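Local coordinates for protein telomerase reverse transcriptase (PDB 6ZD1) that probably elongates telomeres as the catalytic subunit of telomerase, a reverse transcriptase that copies a template within its RNA component onto chromosome ends, at residues A[580-585]-A[636-641]; A[218-223]-A[455-460]. All blocks are in the same frame, centred on the assembly; numbering follows the deposited sequence.

Both contacts lie at the surface of the chain, on opposite sides of its centre, with their own centres about 60 Å apart. Interaction 2 joins two strands inside the reverse transcriptase region, and main-chain hydrogen bonds carry it, with side chains packed on either face of the sheet. Interaction 1 belongs to the helical C-terminal part, where the start of helix 582-596 meets the turn after helix 609-637. There a single backbone-to-carboxylate bond and an aromatic pair do the work that repeated strand bonds do in interaction 2. Among the residues that touch, one is buried in each contact, Phe582 in the first and Leu455 in the second.

Interaction 1 of 2, residues A[580-585]-A[636-641]; sequences RSFKAL and KQDSFE
The ring of Phe582 receives Phe640 over one face, CD1 of Phe640 standing above the centre of the ring, and has the carboxylate of Asp638 at its edge, where Asp638 OD2 lies 3.2 Å from Phe582 CD2. The two phenyl groups form a T-shaped (edge-to-face) pair, with centroids 5.3 Å apart and planes at 75°. Phe640 supplies the edge, and its CB also touches Phe582, 3.7 Å from CE2. Phe582 offers its flat face and Phe640 the C-H edge, and phenylalanine can serve in either role.

Asp638 is the polar centre of the contact. Its OD2 accepts a nearly straight hydrogen bond from Phe582 N, 2.8 Å long with an angle of 167° at the hydrogen. The donor comes from the anti side of the carboxylate and somewhat out of its plane. A first torsion of 175° swings the Asp638 carboxylate away from its own backbone N and across to Phe582, the first residue of helix 582-596. Ser581 is the N-cap, and its OG accepts a weak 3.3 Å bond from Ala584 N, a role suited to a short hydroxyl side chain. Beside this cap, Gln637 OE1 lies 3.3 Å from Arg580 CB, a packing contact between the amide and the arginine's aliphatic stem, while the guanidinium group, poorly ordered, runs off from the contact.

Phe631 of helix 609-637 meets both Phe582 and Phe640, extending the pair into an aromatic cluster, and Ile634 also packs on Phe582. The turn between helices 609-637 and 642-664 is thus fastened to the start of helix 582-596. Chemically, an apolar ring cluster is bordered by an acid that occupies an amide N-H at the helix start, where the helix dipole would be expected to favour the charged carboxylate.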
# COMPACT_ATOMS: atom_id res chain seq x y z
N ARG A 580 6.77 18.25 25.44
CA ARG A 580 6.45 18.57 26.83
C ARG A 580 5.10 18.01 27.26
O ARG A 580 4.61 18.37 28.34
CB ARG A 580 6.46 20.08 27.04
CG ARG A 580 7.71 20.78 26.55
CD ARG A 580 7.61 22.29 26.73
NE ARG A 580 6.41 22.83 26.10
CZ ARG A 580 5.36 23.31 26.77
NH1 ARG A 580 5.37 23.32 28.10
NH2 ARG A 580 4.31 23.77 26.11
N SER A 581 4.49 17.14 26.46
CA SER A 581 3.17 16.61 26.78
C SER A 581 2.91 15.40 25.91
O SER A 581 3.44 15.28 24.80
CB SER A 581 2.07 17.66 26.57
OG SER A 581 1.93 17.96 25.19
N PHE A 582 2.07 14.49 26.42
CA PHE A 582 1.73 13.30 25.64
C PHE A 582 0.80 13.63 24.48
O PHE A 582 0.88 12.98 23.43
CB PHE A 582 1.09 12.24 26.54
CG PHE A 582 2.07 11.51 27.41
CD1 PHE A 582 2.85 10.49 26.88
CD2 PHE A 582 2.20 11.83 28.74
CE1 PHE A 582 3.75 9.81 27.68
CE2 PHE A 582 3.10 11.16 29.55
CZ PHE A 582 3.88 10.14 29.01
N LYS A 583 -0.07 14.63 24.64
CA LYS A 583 -0.95 15.00 23.54
C LYS A 583 -0.15 15.42 22.32
O LYS A 583 -0.44 14.99 21.20
CB LYS A 583 -1.90 16.12 23.96
CG LYS A 583 -3.06 16.33 23.01
CD LYS A 583 -3.87 17.57 23.34
CE LYS A 583 -3.09 18.83 23.03
NZ LYS A 583 -3.93 20.04 23.25
N ALA A 584 0.89 16.24 22.52
CA ALA A 584 1.73 16.66 21.40
C ALA A 584 2.51 15.49 20.83
O ALA A 584 2.79 15.46 19.62
CB ALA A 584 2.69 17.76 21.85
N LEU A 585 2.85 14.50 21.66
CA LEU A 585 3.57 13.33 21.18
C LEU A 585 2.67 12.44 20.33
O LEU A 585 3.10 11.90 19.31
CB LEU A 585 4.15 12.54 22.35
CG LEU A 585 4.82 11.22 21.95
CD1 LEU A 585 6.21 11.49 21.38
CD2 LEU A 585 4.89 10.25 23.12
N LYS A 636 7.72 13.12 33.44
CA LYS A 636 8.21 14.00 34.50
C LYS A 636 7.39 15.29 34.56
O LYS A 636 7.13 15.82 35.66
CB LYS A 636 9.69 14.30 34.28
CG LYS A 636 10.18 15.60 34.92
CD LYS A 636 11.66 15.86 34.63
CE LYS A 636 12.14 17.12 35.34
NZ LYS A 636 13.62 17.32 35.26
N GLN A 637 6.96 15.80 33.41
CA GLN A 637 6.28 17.09 33.32
C GLN A 637 4.83 16.98 32.86
O GLN A 637 4.17 18.01 32.70
CB GLN A 637 7.05 18.02 32.37
CG GLN A 637 7.38 17.37 31.03
CD GLN A 637 8.12 18.30 30.08
OE1 GLN A 637 7.79 19.48 29.96
NE2 GLN A 637 9.13 17.76 29.39
N ASP A 638 4.31 15.77 32.65
CA ASP A 638 2.95 15.59 32.18
C ASP A 638 2.49 14.18 32.51
O ASP A 638 3.16 13.21 32.13
CB ASP A 638 2.84 15.85 30.67
CG ASP A 638 1.46 15.56 30.11
OD1 ASP A 638 0.47 16.02 30.71
OD2 ASP A 638 1.35 14.87 29.08
N SER A 639 1.35 14.06 33.17
CA SER A 639 0.89 12.77 33.65
C SER A 639 0.28 11.96 32.52
O SER A 639 -0.58 12.45 31.78
CB SER A 639 -0.13 12.93 34.78
OG SER A 639 -0.59 11.66 35.20
N PHE A 640 0.73 10.72 32.39
CA PHE A 640 0.24 9.82 31.36
C PHE A 640 -1.20 9.40 31.67
O PHE A 640 -1.47 8.82 32.72
CB PHE A 640 1.15 8.59 31.26
CG PHE A 640 0.62 7.51 30.37
CD1 PHE A 640 0.82 7.58 29.00
CD2 PHE A 640 -0.06 6.43 30.89
CE1 PHE A 640 0.34 6.59 28.16
CE2 PHE A 640 -0.55 5.43 30.06
CZ PHE A 640 -0.35 5.51 28.70
N GLU A 641 -2.11 9.69 30.75
CA GLU A 641 -3.52 9.38 30.91
C GLU A 641 -3.87 8.24 29.96
O GLU A 641 -3.84 8.41 28.73
CB GLU A 641 -4.38 10.61 30.63
CG GLU A 641 -3.83 11.87 31.28
CD GLU A 641 -4.54 13.13 30.83
OE1 GLU A 641 -5.74 13.28 31.13
OE2 GLU A 641 -3.89 13.97 30.16

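Interaction 2 of 2, residues A[218-223]-A[455-460]; sequences VQVVSP and LFKRKQ
Val218 and Lys457 exchange two backbone hydrogen bonds: Val218 N gives to Lys457 O at 2.8 Å, and Lys457 N gives to Val218 O at 2.9 Å, the latter almost perfectly straight. They form an antiparallel hydrogen-bonded pair. Gln219 and Phe456 follow as a non-hydrogen-bonded pair, and Val220 N adds a weak bond to Leu455 O.

Gln219 lays its CA over one face of the Phe456 ring, its CG comes 3.5 Å from Phe456 CE2, and the amide plane is turned 42° from the ring. Its methylenes suit the aromatic carbons, and its amide suits an exposed position. On the other face of the sheet, Val220 CG2 packs 3.8 Å from Lys457 CB, so the lysine contributes its aliphatic stem, while Val218 CB touches Lys459 CG. Beta-branched valines fit the extended backbone here.

Farther out, Arg458 holds Gln460 O side-on through NE and NH2, which probably helps to hold the chain as it leaves the strand; its NH2 also makes a salt bridge to Asp345 and its NH1 a hydrogen bond to Tyr212. Strand 217-220, directly after helix 198-216, is an outermost strand of the mixed sheet, and strand 454-458 lies between it and strand 443-446, where Phe456 makes backbone bonds with Cys444.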
# COMPACT_ATOMS: atom_id res chain seq x y z
N VAL A 218 -0.56 -4.80 -27.43
CA VAL A 218 -1.08 -4.94 -28.79
C VAL A 218 -2.55 -4.55 -28.76
O VAL A 218 -3.28 -4.86 -27.81
CB VAL A 218 -0.87 -6.37 -29.33
CG1 VAL A 218 -1.55 -7.40 -28.44
CG2 VAL A 218 -1.38 -6.47 -30.76
N GLN A 219 -2.99 -3.85 -29.81
CA GLN A 219 -4.32 -3.26 -29.82
C GLN A 219 -5.41 -4.33 -29.86
O GLN A 219 -5.17 -5.50 -30.19
CB GLN A 219 -4.49 -2.32 -31.02
CG GLN A 219 -3.99 -0.90 -30.81
CD GLN A 219 -5.06 0.14 -31.08
OE1 GLN A 219 -6.25 -0.13 -30.96
NE2 GLN A 219 -4.64 1.34 -31.46
N VAL A 220 -6.62 -3.90 -29.54
CA VAL A 220 -7.82 -4.74 -29.57
C VAL A 220 -8.97 -3.87 -30.05
O VAL A 220 -9.11 -2.72 -29.62
CB VAL A 220 -8.15 -5.35 -28.19
CG1 VAL A 220 -9.40 -6.19 -28.26
CG2 VAL A 220 -6.99 -6.18 -27.65
N VAL A 221 -9.78 -4.40 -30.96
CA VAL A 221 -10.88 -3.64 -31.54
C VAL A 221 -12.24 -4.20 -31.14
O VAL A 221 -13.21 -3.44 -31.06
CB VAL A 221 -10.74 -3.56 -33.07
CG1 VAL A 221 -9.44 -2.86 -33.45
CG2 VAL A 221 -10.81 -4.95 -33.69
N SER A 222 -12.34 -5.50 -30.87
CA SER A 222 -13.58 -6.11 -30.39
C SER A 222 -13.26 -7.41 -29.66
O SER A 222 -13.29 -8.48 -30.28
CB SER A 222 -14.55 -6.36 -31.53
OG SER A 222 -13.99 -7.25 -32.48
N PRO A 223 -12.96 -7.35 -28.37
CA PRO A 223 -12.68 -8.57 -27.61
C PRO A 223 -13.99 -9.28 -27.27
O PRO A 223 -15.06 -8.88 -27.71
CB PRO A 223 -11.97 -8.04 -26.36
CG PRO A 223 -12.59 -6.69 -26.16
CD PRO A 223 -12.89 -6.14 -27.53
N LEU A 455 -8.30 0.30 -26.26
CA LEU A 455 -8.04 -0.86 -25.42
C LEU A 455 -6.82 -1.64 -25.92
O LEU A 455 -6.67 -1.85 -27.13
CB LEU A 455 -9.24 -1.80 -25.39
CG LEU A 455 -10.23 -1.63 -24.24
CD1 LEU A 455 -10.91 -0.27 -24.33
CD2 LEU A 455 -11.24 -2.75 -24.24
N PHE A 456 -5.99 -2.08 -24.98
CA PHE A 456 -4.77 -2.82 -25.29
C PHE A 456 -4.70 -4.10 -24.46
O PHE A 456 -5.16 -4.14 -23.32
CB PHE A 456 -3.52 -1.98 -25.05
CG PHE A 456 -3.27 -0.94 -26.10
CD1 PHE A 456 -4.05 0.21 -26.17
CD2 PHE A 456 -2.25 -1.10 -27.02
CE1 PHE A 456 -3.81 1.16 -27.14
CE2 PHE A 456 -2.00 -0.15 -27.99
CZ PHE A 456 -2.79 0.99 -28.05
N LYS A 457 -4.11 -5.13 -25.05
CA LYS A 457 -3.85 -6.40 -24.39
C LYS A 457 -2.34 -6.64 -24.34
O LYS A 457 -1.58 -6.06 -25.12
CB LYS A 457 -4.56 -7.56 -25.11
CG LYS A 457 -4.63 -8.86 -24.32
CD LYS A 457 -5.25 -9.97 -25.16
CE LYS A 457 -6.71 -9.70 -25.46
NZ LYS A 457 -7.56 -9.72 -24.24
N ARG A 458 -1.92 -7.50 -23.41
CA ARG A 458 -0.50 -7.79 -23.26
C ARG A 458 -0.06 -8.85 -24.26
O ARG A 458 -0.74 -9.86 -24.46
CB ARG A 458 -0.21 -8.27 -21.84
CG ARG A 458 -0.42 -7.22 -20.78
CD ARG A 458 0.32 -7.59 -19.52
NE ARG A 458 1.76 -7.70 -19.77
CZ ARG A 458 2.60 -6.67 -19.73
NH1 ARG A 458 2.16 -5.46 -19.44
NH2 ARG A 458 3.89 -6.86 -19.97
N LYS A 459 1.08 -8.60 -24.92
CA LYS A 459 1.70 -9.64 -25.74
C LYS A 459 2.19 -10.80 -24.87
O LYS A 459 2.04 -11.97 -25.24
CB LYS A 459 2.86 -9.06 -26.54
CG LYS A 459 2.47 -7.96 -27.52
CD LYS A 459 3.70 -7.28 -28.11
CE LYS A 459 4.63 -8.27 -28.79
NZ LYS A 459 5.84 -7.60 -29.35
N GLN A 460 2.77 -10.48 -23.72
CA GLN A 460 3.31 -11.47 -22.79
C GLN A 460 3.33 -10.85 -21.41
O GLN A 460 3.42 -9.63 -21.26
CB GLN A 460 4.71 -11.93 -23.23
CG GLN A 460 5.40 -12.92 -22.31
CD GLN A 460 4.69 -14.26 -22.25
OE1 GLN A 460 3.67 -14.41 -21.58
NE2 GLN A 460 5.24 -15.26 -22.94